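Side-chain contacts in PcyX_EBK42635 (Marine metagenome, PDB 5OWG), which probably reduces a biliverdin-type bilin in the four-electron, ferredoxin-dependent manner that leads to phycoerythrobilin: residues Lys16-Thr21 with Leu62-Val67; Ile22-Asn27 with Asn175-Ile180; His77-Pro82 with Gly88-Phe93; Val212-Gly217 with Glu221-Phe226. All coordinates share one frame; numbering follows the deposited sequence.

Interaction 1: residues Lys16-Thr21 with Leu62-Val67; sequences KWKDET and LDVVDV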
loop_
_atom_site.group_PDB
_atom_site.type_symbol
_atom_site.label_atom_id
_atom_site.label_comp_id
_atom_site.label_asym_id
_atom_site.label_seq_id
_atom_site.Cartn_x
_atom_site.Cartn_y
_atom_site.Cartn_z
ATOM N N LYS A 16 -7.684 0.500 14.633
ATOM C CA LYS A 16 -6.739 1.438 15.227
ATOM C C LYS A 16 -5.540 1.646 14.312
ATOM O O LYS A 16 -5.197 2.781 13.965
ATOM C CB LYS A 16 -6.293 0.933 16.598
ATOM C CG LYS A 16 -5.243 1.801 17.262
ATOM C CD LYS A 16 -5.442 1.847 18.765
ATOM C CE LYS A 16 -4.346 2.635 19.448
ATOM N NZ LYS A 16 -4.208 4.015 18.899
ATOM N N TRP A 17 -4.893 0.551 13.901
ATOM C CA TRP A 17 -3.775 0.657 12.971
ATOM C C TRP A 17 -4.158 1.437 11.721
ATOM O O TRP A 17 -3.305 2.089 11.108
ATOM C CB TRP A 17 -3.275 -0.738 12.588
ATOM C CG TRP A 17 -2.459 -0.742 11.330
ATOM C CD1 TRP A 17 -1.100 -0.672 11.232
ATOM C CD2 TRP A 17 -2.956 -0.808 9.988
ATOM N NE1 TRP A 17 -0.720 -0.691 9.910
ATOM C CE2 TRP A 17 -1.842 -0.774 9.128
ATOM C CE3 TRP A 17 -4.236 -0.889 9.432
ATOM C CZ2 TRP A 17 -1.969 -0.818 7.742
ATOM C CZ3 TRP A 17 -4.360 -0.937 8.056
ATOM C CH2 TRP A 17 -3.233 -0.902 7.226
ATOM N N LYS A 18 -5.432 1.384 11.325
ATOM C CA LYS A 18 -5.865 2.091 10.126
ATOM C C LYS A 18 -5.953 3.592 10.369
ATOM O O LYS A 18 -5.505 4.386 9.535
ATOM C CB LYS A 18 -7.217 1.548 9.657
ATOM C CG LYS A 18 -7.707 2.146 8.344
ATOM C CD LYS A 18 -9.063 1.590 7.929
ATOM C CE LYS A 18 -10.160 1.933 8.929
ATOM N NZ LYS A 18 -10.241 3.395 9.201
ATOM N N ASP A 19 -6.523 3.999 11.506
ATOM C CA ASP A 19 -6.612 5.421 11.816
ATOM C C ASP A 19 -5.234 6.012 12.082
ATOM O O ASP A 19 -4.942 7.135 11.653
ATOM C CB ASP A 19 -7.537 5.640 13.012
ATOM C CG ASP A 19 -8.984 5.312 12.698
ATOM O OD1 ASP A 19 -9.262 4.877 11.561
ATOM O OD2 ASP A 19 -9.843 5.492 13.586
ATOM N N GLU A 20 -4.371 5.275 12.786
ATOM C CA GLU A 20 -2.999 5.738 12.971
ATOM C C GLU A 20 -2.285 5.850 11.630
ATOM O O GLU A 20 -1.489 6.772 11.416
ATOM C CB GLU A 20 -2.237 4.793 13.902
ATOM C CG GLU A 20 -2.881 4.560 15.264
ATOM C CD GLU A 20 -3.088 5.838 16.050
ATOM O OE1 GLU A 20 -3.917 6.673 15.630
ATOM O OE2 GLU A 20 -2.420 6.011 17.091
ATOM N N THR A 21 -2.558 4.917 10.715
ATOM C CA THR A 21 -1.963 4.978 9.383
ATOM C C THR A 21 -2.429 6.216 8.628
ATOM O O THR A 21 -1.625 6.901 7.983
ATOM C CB THR A 21 -2.307 3.704 8.603
ATOM O OG1 THR A 21 -1.497 2.620 9.073
ATOM C CG2 THR A 21 -2.085 3.885 7.096
ATOM N N LEU A 62 -3.911 3.461 0.024
ATOM C CA LEU A 62 -4.543 2.727 1.115
ATOM C C LEU A 62 -5.819 2.083 0.595
ATOM O O LEU A 62 -6.756 2.784 0.198
ATOM C CB LEU A 62 -4.851 3.646 2.298
ATOM C CG LEU A 62 -5.544 2.973 3.489
ATOM C CD1 LEU A 62 -4.600 2.000 4.185
ATOM C CD2 LEU A 62 -6.074 4.010 4.467
ATOM N N ASP A 63 -5.851 0.752 0.606
ATOM C CA ASP A 63 -6.996 -0.024 0.148
ATOM C C ASP A 63 -7.547 -0.812 1.328
ATOM O O ASP A 63 -6.861 -1.690 1.863
ATOM C CB ASP A 63 -6.592 -0.964 -0.989
ATOM C CG ASP A 63 -7.639 -2.019 -1.273
ATOM O OD1 ASP A 63 -8.842 -1.725 -1.111
ATOM O OD2 ASP A 63 -7.258 -3.148 -1.647
ATOM N N VAL A 64 -8.779 -0.502 1.727
ATOM C CA VAL A 64 -9.411 -1.109 2.893
ATOM C C VAL A 64 -10.754 -1.687 2.473
ATOM O O VAL A 64 -11.567 -0.991 1.852
ATOM C CB VAL A 64 -9.602 -0.094 4.037
ATOM C CG1 VAL A 64 -10.256 -0.751 5.253
ATOM C CG2 VAL A 64 -8.272 0.523 4.423
ATOM N N VAL A 65 -10.986 -2.951 2.815
ATOM C CA VAL A 65 -12.263 -3.618 2.583
ATOM C C VAL A 65 -12.843 -3.969 3.947
ATOM O O VAL A 65 -12.328 -4.859 4.636
ATOM C CB VAL A 65 -12.116 -4.872 1.710
ATOM C CG1 VAL A 65 -13.477 -5.506 1.455
ATOM C CG2 VAL A 65 -11.432 -4.533 0.394
ATOM N N ASP A 66 -13.909 -3.276 4.335
ATOM C CA ASP A 66 -14.575 -3.491 5.618
ATOM C C ASP A 66 -15.888 -4.224 5.343
ATOM O O ASP A 66 -16.922 -3.604 5.085
ATOM C CB ASP A 66 -14.806 -2.161 6.339
ATOM C CG ASP A 66 -15.284 -2.344 7.768
ATOM O OD1 ASP A 66 -16.112 -3.246 8.012
ATOM O OD2 ASP A 66 -14.827 -1.586 8.649
ATOM N N VAL A 67 -15.840 -5.557 5.403
ATOM C CA VAL A 67 -17.020 -6.383 5.159
ATOM C C VAL A 67 -17.206 -7.375 6.301
ATOM O O VAL A 67 -16.997 -8.582 6.137
ATOM C CB VAL A 67 -16.919 -7.107 3.801
ATOM C CG1 VAL A 67 -16.984 -6.104 2.657
ATOM C CG2 VAL A 67 -15.634 -7.921 3.703
#
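K18, W17 and T21 meet V64 and L62 in an apolar helix-on-sheet contact, where helix 14-28 runs along one face of the sheet over strand 57-67. The two segments are nearly antiparallel, at 153°, with their axes 11.2 Å apart, so side chains alone bridge the gap. K18 does so with its aliphatic part: CD rests against both methyls of V64, 3.7 Å from CG2 and 3.8 Å from CG1. The first two torsions of K18 are extended, and bends at chi3 and chi4 then turn NZ back to its own helix, where it forms a salt bridge with OD1 of D19 at 3.0 Å. The contact joins a helical layer to the central antiparallel sheet of the alpha/beta/alpha sandwich of ferredoxin-dependent bilin reductases. On either side of K18 in sequence, W17 and T21 reach L62: its CD1 lies 4.4 Å from W17 CH2 and 4.3 Å from T21 CG2. The OG1 of T21 stands above one face of the W17 indole, offset toward its rim, and donates to W17 O over 2.8 Å. That carbonyl also accepts T21 N, the two donors coming from opposite faces of its plane. W17 also meets F93.

Interaction 2: residues Ile22-Asn27 with Asn175-Ile180; sequences IEVLNN and NYIDKI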
loop_
_atom_site.group_PDB
_atom_site.type_symbol
_atom_site.label_atom_id
_atom_site.label_comp_id
_atom_site.label_asym_id
_atom_site.label_seq_id
_atom_site.Cartn_x
_atom_site.Cartn_y
_atom_site.Cartn_z
ATOM N N ILE A 22 -3.727 6.520 8.689
ATOM C CA ILE A 22 -4.258 7.666 7.960
ATOM C C ILE A 22 -3.727 8.968 8.548
ATOM O O ILE A 22 -3.485 9.939 7.823
ATOM C CB ILE A 22 -5.797 7.630 7.958
ATOM C CG1 ILE A 22 -6.291 6.401 7.192
ATOM C CG2 ILE A 22 -6.368 8.895 7.324
ATOM C CD1 ILE A 22 -7.764 6.107 7.373
ATOM N N GLU A 23 -3.544 9.013 9.870
ATOM C CA GLU A 23 -3.002 10.216 10.495
ATOM C C GLU A 23 -1.594 10.507 9.992
ATOM O O GLU A 23 -1.256 11.658 9.696
ATOM C CB GLU A 23 -3.008 10.066 12.015
ATOM C CG GLU A 23 -2.570 11.315 12.775
ATOM C CD GLU A 23 -3.494 12.497 12.550
ATOM O OE1 GLU A 23 -4.585 12.299 11.973
ATOM O OE2 GLU A 23 -3.132 13.624 12.948
ATOM N N VAL A 24 -0.757 9.473 9.888
ATOM C CA VAL A 24 0.608 9.666 9.404
ATOM C C VAL A 24 0.591 10.199 7.977
ATOM O O VAL A 24 1.296 11.160 7.646
ATOM C CB VAL A 24 1.403 8.350 9.508
ATOM C CG1 VAL A 24 2.781 8.490 8.868
ATOM C CG2 VAL A 24 1.541 7.932 10.965
ATOM N N LEU A 25 -0.218 9.586 7.110
ATOM C CA LEU A 25 -0.246 10.004 5.711
ATOM C C LEU A 25 -0.750 11.435 5.572
ATOM O O LEU A 25 -0.260 12.193 4.727
ATOM C CB LEU A 25 -1.110 9.043 4.891
ATOM C CG LEU A 25 -0.598 7.602 4.783
ATOM C CD1 LEU A 25 -1.656 6.701 4.172
ATOM C CD2 LEU A 25 0.679 7.537 3.962
ATOM N N ASN A 26 -1.726 11.828 6.394
ATOM C CA ASN A 26 -2.227 13.198 6.341
ATOM C C ASN A 26 -1.192 14.202 6.834
ATOM O O ASN A 26 -1.209 15.363 6.410
ATOM C CB ASN A 26 -3.509 13.326 7.166
ATOM C CG ASN A 26 -4.699 12.656 6.504
ATOM O OD1 ASN A 26 -4.763 12.546 5.280
ATOM N ND2 ASN A 26 -5.652 12.211 7.311
ATOM N N ASN A 27 -0.288 13.782 7.720
ATOM C CA ASN A 27 0.687 14.693 8.308
ATOM C C ASN A 27 1.926 14.897 7.445
ATOM O O ASN A 27 2.689 15.834 7.709
ATOM C CB ASN A 27 1.123 14.184 9.685
ATOM C CG ASN A 27 0.201 14.640 10.798
ATOM O OD1 ASN A 27 -0.970 14.947 10.570
ATOM N ND2 ASN A 27 0.732 14.696 12.015
ATOM N N ASN A 175 8.806 6.205 9.751
ATOM C CA ASN A 175 10.235 6.223 9.463
ATOM C C ASN A 175 10.526 6.086 7.973
ATOM O O ASN A 175 11.546 6.602 7.501
ATOM C CB ASN A 175 10.940 5.111 10.241
ATOM C CG ASN A 175 11.316 5.537 11.644
ATOM O OD1 ASN A 175 12.378 6.116 11.858
ATOM N ND2 ASN A 175 10.444 5.256 12.606
ATOM N N TYR A 176 9.663 5.397 7.222
ATOM C CA TYR A 176 9.856 5.303 5.778
ATOM C C TYR A 176 9.676 6.664 5.117
ATOM O O TYR A 176 10.473 7.063 4.260
ATOM C CB TYR A 176 8.881 4.290 5.176
ATOM C CG TYR A 176 8.922 4.230 3.661
ATOM C CD1 TYR A 176 9.801 3.378 3.003
ATOM C CD2 TYR A 176 8.083 5.027 2.889
ATOM C CE1 TYR A 176 9.843 3.319 1.621
ATOM C CE2 TYR A 176 8.120 4.978 1.505
ATOM C CZ TYR A 176 9.002 4.121 0.879
ATOM O OH TYR A 176 9.045 4.063 -0.495
ATOM N N ILE A 177 8.626 7.388 5.505
ATOM C CA ILE A 177 8.340 8.691 4.913
ATOM C C ILE A 177 9.471 9.669 5.190
ATOM O O ILE A 177 9.666 10.633 4.440
ATOM C CB ILE A 177 6.988 9.210 5.445
ATOM C CG1 ILE A 177 5.858 8.279 4.991
ATOM C CG2 ILE A 177 6.719 10.631 4.968
ATOM C CD1 ILE A 177 4.521 8.528 5.661
ATOM N N ASP A 178 10.234 9.441 6.259
ATOM C CA ASP A 178 11.330 10.338 6.607
ATOM C C ASP A 178 12.603 9.992 5.841
ATOM O O ASP A 178 13.227 10.867 5.231
ATOM C CB ASP A 178 11.580 10.281 8.115
ATOM C CG ASP A 178 12.895 10.930 8.517
ATOM O OD1 ASP A 178 13.381 11.815 7.783
ATOM O OD2 ASP A 178 13.449 10.542 9.566
ATOM N N LYS A 179 13.012 8.723 5.867
ATOM C CA LYS A 179 14.305 8.354 5.301
ATOM C C LYS A 179 14.291 8.319 3.778
ATOM O O LYS A 179 15.334 8.544 3.155
ATOM C CB LYS A 179 14.744 6.996 5.848
ATOM C CG LYS A 179 14.956 6.980 7.353
ATOM C CD LYS A 179 15.301 5.588 7.858
ATOM C CE LYS A 179 15.546 5.580 9.361
ATOM N NZ LYS A 179 16.689 6.448 9.757
ATOM N N ILE A 180 13.140 8.041 3.160
ATOM C CA ILE A 180 13.091 7.979 1.701
ATOM C C ILE A 180 13.497 9.316 1.097
ATOM O O ILE A 180 14.030 9.367 -0.019
ATOM C CB ILE A 180 11.688 7.543 1.229
ATOM C CG1 ILE A 180 11.692 7.219 -0.268
ATOM C CG2 ILE A 180 10.654 8.629 1.504
ATOM C CD1 ILE A 180 12.479 5.969 -0.635
#
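I177 meets V24 and L25 where helices 14-28 and 161-179 pack against each other, two of the helices that cover the same face of the sheet in the alpha/beta/alpha sandwich of this reductase. The tight part is small. A single methyl, CD1 of I177, supplies the closest approaches, and the two segments bury just 87 Å² between them. L25 is the buried neighbour: its CD2 lies 4.3 Å from CD1 of I177, and the leucine also packs on W52 of strand 47-53. Beneath I177, L80 of strand 73-82 supplies the sheet side of the same apolar layer. Away from the sheet the contact opens out. V24 is itself partly exposed, E23 and N27 of the first helix are exposed, and D178 on the second helix forms a salt bridge with R181. The nearest CA atoms, those of L25 and I177, are 8.7 Å apart, so the contact rests on slender side-chain ends. I177 reaches over with CG1 anti to its carbonyl carbon and CD1 extended beyond it (chi2 169°), while V24 presents CG1, placed anti to its N; CD1 of I177 touches CG1 of V24 at 3.6 Å.

Interaction 3: residues His77-Pro82 with Gly88-Phe93; sequences HLCLFP and GPIYGF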
loop_
_atom_site.group_PDB
_atom_site.type_symbol
_atom_site.label_atom_id
_atom_site.label_comp_id
_atom_site.label_asym_id
_atom_site.label_seq_id
_atom_site.Cartn_x
_atom_site.Cartn_y
_atom_site.Cartn_z
ATOM N N HIS A 77 -4.647 -2.933 2.478
ATOM C CA HIS A 77 -3.456 -2.941 1.644
ATOM C C HIS A 77 -2.883 -1.535 1.624
ATOM O O HIS A 77 -3.622 -0.559 1.468
ATOM C CB HIS A 77 -3.781 -3.418 0.222
ATOM C CG HIS A 77 -2.712 -3.117 -0.782
ATOM N ND1 HIS A 77 -1.670 -3.982 -1.038
ATOM C CD2 HIS A 77 -2.529 -2.054 -1.601
ATOM C CE1 HIS A 77 -0.889 -3.463 -1.968
ATOM N NE2 HIS A 77 -1.387 -2.294 -2.326
ATOM N N LEU A 78 -1.567 -1.433 1.800
ATOM C CA LEU A 78 -0.893 -0.142 1.864
ATOM C C LEU A 78 0.442 -0.262 1.150
ATOM O O LEU A 78 1.266 -1.108 1.509
ATOM C CB LEU A 78 -0.700 0.311 3.315
ATOM C CG LEU A 78 -0.034 1.675 3.521
ATOM C CD1 LEU A 78 -0.885 2.805 2.959
ATOM C CD2 LEU A 78 0.246 1.910 4.994
ATOM N N CYS A 79 0.653 0.587 0.145
ATOM C CA CYS A 79 1.861 0.545 -0.663
ATOM C C CYS A 79 2.322 1.966 -0.947
ATOM O O CYS A 79 1.507 2.869 -1.152
ATOM C CB CYS A 79 1.634 -0.192 -1.986
ATOM S SG CYS A 79 3.147 -0.497 -2.898
ATOM N N LEU A 80 3.641 2.153 -0.961
ATOM C CA LEU A 80 4.250 3.449 -1.238
ATOM C C LEU A 80 5.335 3.283 -2.290
ATOM O O LEU A 80 6.288 2.524 -2.086
ATOM C CB LEU A 80 4.843 4.070 0.032
ATOM C CG LEU A 80 3.951 5.002 0.856
ATOM C CD1 LEU A 80 2.881 4.228 1.610
ATOM C CD2 LEU A 80 4.789 5.835 1.819
ATOM N N PHE A 81 5.194 4.001 -3.410
ATOM C CA PHE A 81 6.228 4.064 -4.437
ATOM C C PHE A 81 6.975 5.388 -4.338
ATOM O O PHE A 81 6.330 6.446 -4.316
ATOM C CB PHE A 81 5.617 3.932 -5.829
ATOM C CG PHE A 81 5.219 2.530 -6.197
ATOM C CD1 PHE A 81 6.161 1.628 -6.663
ATOM C CD2 PHE A 81 3.900 2.123 -6.102
ATOM C CE1 PHE A 81 5.797 0.341 -7.013
ATOM C CE2 PHE A 81 3.529 0.837 -6.452
ATOM C CZ PHE A 81 4.479 -0.054 -6.906
ATOM N N PRO A 82 8.306 5.402 -4.280
ATOM C CA PRO A 82 9.029 6.681 -4.283
ATOM C C PRO A 82 9.007 7.332 -5.660
ATOM O O PRO A 82 8.560 6.753 -6.652
ATOM C CB PRO A 82 10.450 6.290 -3.870
ATOM C CG PRO A 82 10.575 4.859 -4.259
ATOM C CD PRO A 82 9.214 4.262 -4.059
ATOM N N GLY A 88 14.906 4.009 -3.961
ATOM C CA GLY A 88 14.608 3.379 -2.697
ATOM C C GLY A 88 13.653 2.212 -2.824
ATOM O O GLY A 88 13.072 1.959 -3.885
ATOM N N PRO A 89 13.474 1.470 -1.729
ATOM C CA PRO A 89 12.574 0.311 -1.757
ATOM C C PRO A 89 11.109 0.712 -1.846
ATOM O O PRO A 89 10.785 1.875 -2.107
ATOM C CB PRO A 89 12.886 -0.403 -0.436
ATOM C CG PRO A 89 13.369 0.676 0.466
ATOM C CD PRO A 89 14.094 1.660 -0.406
ATOM N N ILE A 90 10.218 -0.252 -1.630
ATOM C CA ILE A 90 8.779 -0.035 -1.676
ATOM C C ILE A 90 8.201 -0.513 -0.352
ATOM O O ILE A 90 8.238 -1.712 -0.046
ATOM C CB ILE A 90 8.126 -0.770 -2.858
ATOM C CG1 ILE A 90 8.620 -0.195 -4.187
ATOM C CG2 ILE A 90 6.601 -0.682 -2.783
ATOM C CD1 ILE A 90 8.436 -1.139 -5.359
ATOM N N TYR A 91 7.674 0.419 0.440
ATOM C CA TYR A 91 6.882 0.044 1.603
ATOM C C TYR A 91 5.659 -0.735 1.145
ATOM O O TYR A 91 4.923 -0.293 0.258
ATOM C CB TYR A 91 6.454 1.287 2.383
ATOM C CG TYR A 91 5.610 1.012 3.613
ATOM C CD1 TYR A 91 4.245 0.765 3.508
ATOM C CD2 TYR A 91 6.174 1.024 4.881
ATOM C CE1 TYR A 91 3.472 0.521 4.631
ATOM C CE2 TYR A 91 5.411 0.784 6.009
ATOM C CZ TYR A 91 4.061 0.534 5.878
ATOM O OH TYR A 91 3.297 0.296 6.998
ATOM N N GLY A 92 5.449 -1.900 1.744
ATOM C CA GLY A 92 4.287 -2.703 1.437
ATOM C C GLY A 92 3.771 -3.373 2.687
ATOM O O GLY A 92 4.533 -4.034 3.395
ATOM N N PHE A 93 2.490 -3.186 2.989
ATOM C CA PHE A 93 1.859 -3.809 4.145
ATOM C C PHE A 93 0.522 -4.378 3.704
ATOM O O PHE A 93 -0.318 -3.647 3.167
ATOM C CB PHE A 93 1.665 -2.809 5.289
ATOM C CG PHE A 93 1.066 -3.415 6.529
ATOM C CD1 PHE A 93 1.860 -4.084 7.447
ATOM C CD2 PHE A 93 -0.291 -3.318 6.775
ATOM C CE1 PHE A 93 1.310 -4.642 8.587
ATOM C CE2 PHE A 93 -0.847 -3.872 7.915
ATOM C CZ PHE A 93 -0.044 -4.534 8.821
#
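The beta hairpin of strands 73-82 and 90-96, within the antiparallel sheet, brings L78, C79 and L80 opposite F93, G92 and Y91. L78 and F93 form a hydrogen-bonded pair: L78 N donates to F93 O over 2.9 Å, and F93 N to L78 O over 2.8 Å. One step on, C79 and G92 are a non-hydrogen-bonded pair, and beyond them L80 N reaches Y91 O at 3.0 Å. On the face that carries L78, L80, Y91 and F93, CD2 of L78 lies 3.5 Å from CE1 of the tyrosine, reached obliquely to its ring, while the CB atoms of L80 and Y91 stand 4.0 Å apart. The phenol ends at A169 of helix 161-179, whose carbonyl Y91 OH hydrogen-bonds. On the other face, I90 extends CD1 to within 3.4 Å of CE1 of F81 and holds CG2 over one face of that ring. With I90 CG2 anti to its N, the same methyl also meets C79 SG at 3.5 Å. H77, turned to this side, hydrogen-bonds through ND1 to D94. Near the turn, P82 CD packs 3.5 Å from P89 O, an oxygen that Y176 OH also binds. Backbone bonds thus fix the register, and the face of L78, L80, Y91 and F93 is mostly apolar, with its buried polar end, Y91 OH, satisfied by A169 O.

Interaction 4: residues Val212-Gly217 with Glu221-Phe226; sequences VMQSLG and EDIKLF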
loop_
_atom_site.group_PDB
_atom_site.type_symbol
_atom_site.label_atom_id
_atom_site.label_comp_id
_atom_site.label_asym_id
_atom_site.label_seq_id
_atom_site.Cartn_x
_atom_site.Cartn_y
_atom_site.Cartn_z
ATOM N N VAL A 212 -8.361 -13.513 -2.657
ATOM C CA VAL A 212 -8.784 -12.801 -1.454
ATOM C C VAL A 212 -9.890 -11.809 -1.793
ATOM O O VAL A 212 -10.893 -11.708 -1.078
ATOM C CB VAL A 212 -7.585 -12.116 -0.767
ATOM C CG1 VAL A 212 -6.611 -13.158 -0.238
ATOM C CG2 VAL A 212 -6.871 -11.156 -1.709
ATOM N N MET A 213 -9.739 -11.079 -2.899
ATOM C CA MET A 213 -10.794 -10.161 -3.314
ATOM C C MET A 213 -12.080 -10.917 -3.619
ATOM O O MET A 213 -13.175 -10.459 -3.273
ATOM C CB MET A 213 -10.341 -9.351 -4.527
ATOM C CG MET A 213 -9.106 -8.506 -4.269
ATOM S SD MET A 213 -8.712 -7.404 -5.637
ATOM C CE MET A 213 -10.086 -6.258 -5.554
ATOM N N GLN A 214 -11.968 -12.078 -4.268
ATOM C CA GLN A 214 -13.121 -12.961 -4.393
ATOM C C GLN A 214 -13.616 -13.398 -3.021
ATOM O O GLN A 214 -14.827 -13.489 -2.788
ATOM C CB GLN A 214 -12.765 -14.179 -5.248
ATOM C CG GLN A 214 -12.938 -13.965 -6.745
ATOM C CD GLN A 214 -12.434 -15.139 -7.563
ATOM O OE1 GLN A 214 -11.566 -15.892 -7.120
ATOM N NE2 GLN A 214 -12.981 -15.304 -8.763
ATOM N N SER A 215 -12.691 -13.670 -2.097
ATOM C CA SER A 215 -13.079 -13.984 -0.727
ATOM C C SER A 215 -13.837 -12.819 -0.100
ATOM O O SER A 215 -14.885 -13.009 0.527
ATOM C CB SER A 215 -11.842 -14.331 0.103
ATOM O OG SER A 215 -11.002 -15.244 -0.582
ATOM N N LEU A 216 -13.323 -11.598 -0.271
ATOM C CA LEU A 216 -13.986 -10.414 0.264
ATOM C C LEU A 216 -15.347 -10.155 -0.372
ATOM O O LEU A 216 -16.065 -9.263 0.092
ATOM C CB LEU A 216 -13.097 -9.178 0.076
ATOM C CG LEU A 216 -12.018 -8.856 1.123
ATOM C CD1 LEU A 216 -12.610 -8.712 2.521
ATOM C CD2 LEU A 216 -10.892 -9.880 1.124
ATOM N N GLY A 217 -15.719 -10.898 -1.413
ATOM C CA GLY A 217 -17.015 -10.712 -2.035
ATOM C C GLY A 217 -17.092 -9.547 -2.994
ATOM O O GLY A 217 -18.170 -8.970 -3.168
ATOM N N GLU A 221 -15.843 -8.290 -12.080
ATOM C CA GLU A 221 -15.483 -7.247 -13.035
ATOM C C GLU A 221 -14.666 -6.148 -12.363
ATOM O O GLU A 221 -13.645 -5.704 -12.900
ATOM C CB GLU A 221 -16.739 -6.668 -13.696
ATOM C CG GLU A 221 -17.843 -6.200 -12.750
ATOM C CD GLU A 221 -18.794 -7.315 -12.355
ATOM O OE1 GLU A 221 -18.438 -8.498 -12.543
ATOM O OE2 GLU A 221 -19.901 -7.012 -11.861
ATOM N N ASP A 222 -15.097 -5.702 -11.181
ATOM C CA ASP A 222 -14.337 -4.688 -10.457
ATOM C C ASP A 222 -12.947 -5.199 -10.099
ATOM O O ASP A 222 -11.965 -4.452 -10.173
ATOM C CB ASP A 222 -15.092 -4.265 -9.197
ATOM C CG ASP A 222 -16.398 -3.557 -9.503
ATOM O OD1 ASP A 222 -16.759 -3.458 -10.694
ATOM O OD2 ASP A 222 -17.062 -3.099 -8.550
ATOM N N ILE A 223 -12.846 -6.472 -9.709
ATOM C CA ILE A 223 -11.551 -7.057 -9.359
ATOM C C ILE A 223 -10.568 -6.893 -10.514
ATOM O O ILE A 223 -9.483 -6.321 -10.356
ATOM C CB ILE A 223 -11.718 -8.537 -8.969
ATOM C CG1 ILE A 223 -12.433 -8.647 -7.620
ATOM C CG2 ILE A 223 -10.366 -9.239 -8.890
ATOM C CD1 ILE A 223 -12.926 -10.042 -7.288
ATOM N N LYS A 224 -10.935 -7.398 -11.696
ATOM C CA LYS A 224 -10.047 -7.278 -12.849
ATOM C C LYS A 224 -9.806 -5.817 -13.210
ATOM O O LYS A 224 -8.710 -5.459 -13.658
ATOM C CB LYS A 224 -10.623 -8.043 -14.043
ATOM C CG LYS A 224 -9.973 -7.708 -15.384
ATOM C CD LYS A 224 -8.472 -7.949 -15.396
ATOM C CE LYS A 224 -7.826 -7.277 -16.601
ATOM N NZ LYS A 224 -6.345 -7.431 -16.624
ATOM N N LEU A 225 -10.815 -4.966 -13.027
ATOM C CA LEU A 225 -10.645 -3.534 -13.254
ATOM C C LEU A 225 -9.652 -2.939 -12.259
ATOM O O LEU A 225 -8.713 -2.231 -12.645
ATOM C CB LEU A 225 -12.002 -2.838 -13.146
ATOM C CG LEU A 225 -12.415 -1.785 -14.174
ATOM C CD1 LEU A 225 -12.319 -2.302 -15.596
ATOM C CD2 LEU A 225 -13.842 -1.355 -13.881
ATOM N N PHE A 226 -9.846 -3.225 -10.970
ATOM C CA PHE A 226 -8.997 -2.660 -9.923
ATOM C C PHE A 226 -7.569 -3.193 -10.010
ATOM O O PHE A 226 -6.603 -2.423 -9.947
ATOM C CB PHE A 226 -9.615 -2.972 -8.559
ATOM C CG PHE A 226 -8.790 -2.522 -7.390
ATOM C CD1 PHE A 226 -8.809 -1.201 -6.977
ATOM C CD2 PHE A 226 -8.017 -3.428 -6.684
ATOM C CE1 PHE A 226 -8.057 -0.788 -5.893
ATOM C CE2 PHE A 226 -7.265 -3.022 -5.599
ATOM C CZ PHE A 226 -7.285 -1.701 -5.203
#
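A short helix-loop-helix unit, helix 210-215 followed closely by helix 220-229, packs M213 against I223 and F226. M213 carries most of the contact, touching with three parts of its side chain. Its CB lies 3.8 Å from I223 CG1, and the two chains run alongside each other in opposite senses. Farther out, SD comes to 4.1 Å from I223 CG2. A bend at the last torsion (chi3 68°) then turns the terminal methyl so that CE sits 3.9 Å from I223 CG1 and 3.7 Å from F226 CD2. The methionine lies roughly perpendicular to the phenylalanine side chain, and its sulfur is 5.4 Å from the centroid of the F226 ring, 69° off the ring normal, an oblique Met-aromatic contact. W47 of strand 47-53 touches both M213 and F226, and F40 meets the F226 ring edge-to-face. Q214, an exposed residue, adds its aliphatic CG, 4.0 Å from I223 CD1. G217, the first residue to leave helical backbone angles, has a positive phi and two bonds back into the last turn, a Schellman motif, which lets the chain leave helix 210-215 and turn toward the next. Next to it, L216 packs on V65 and V67 of strand 57-67. Two consecutive helices with a Schellman C-cap between them and a Met-aromatic contact across them are thus packed on strands 47-53 and 57-67 of the bilin reductase sheet.

From the N terminus, helix 14-28 opens two contacts in succession. Interaction 1 closes a loop of 40 residues on strand 57-67; interaction 2, begun one residue later, closes one of 147 on helix 161-179, so their segments cross along the chain. Interaction 3, a hairpin whose segments are only five residues apart, is nested inside interaction 2 and follows interaction 1 in series. It joins interaction 1 through neighbouring strands 57-67 and 73-82, with W17 against F93, and interaction 2 through Y176. Interaction 4 comes last, in series with the others, and reaches strand 57-67 through L216. Interactions 2 and 4 lie on opposite sides of the chain's centre, their centres about 28 Å apart.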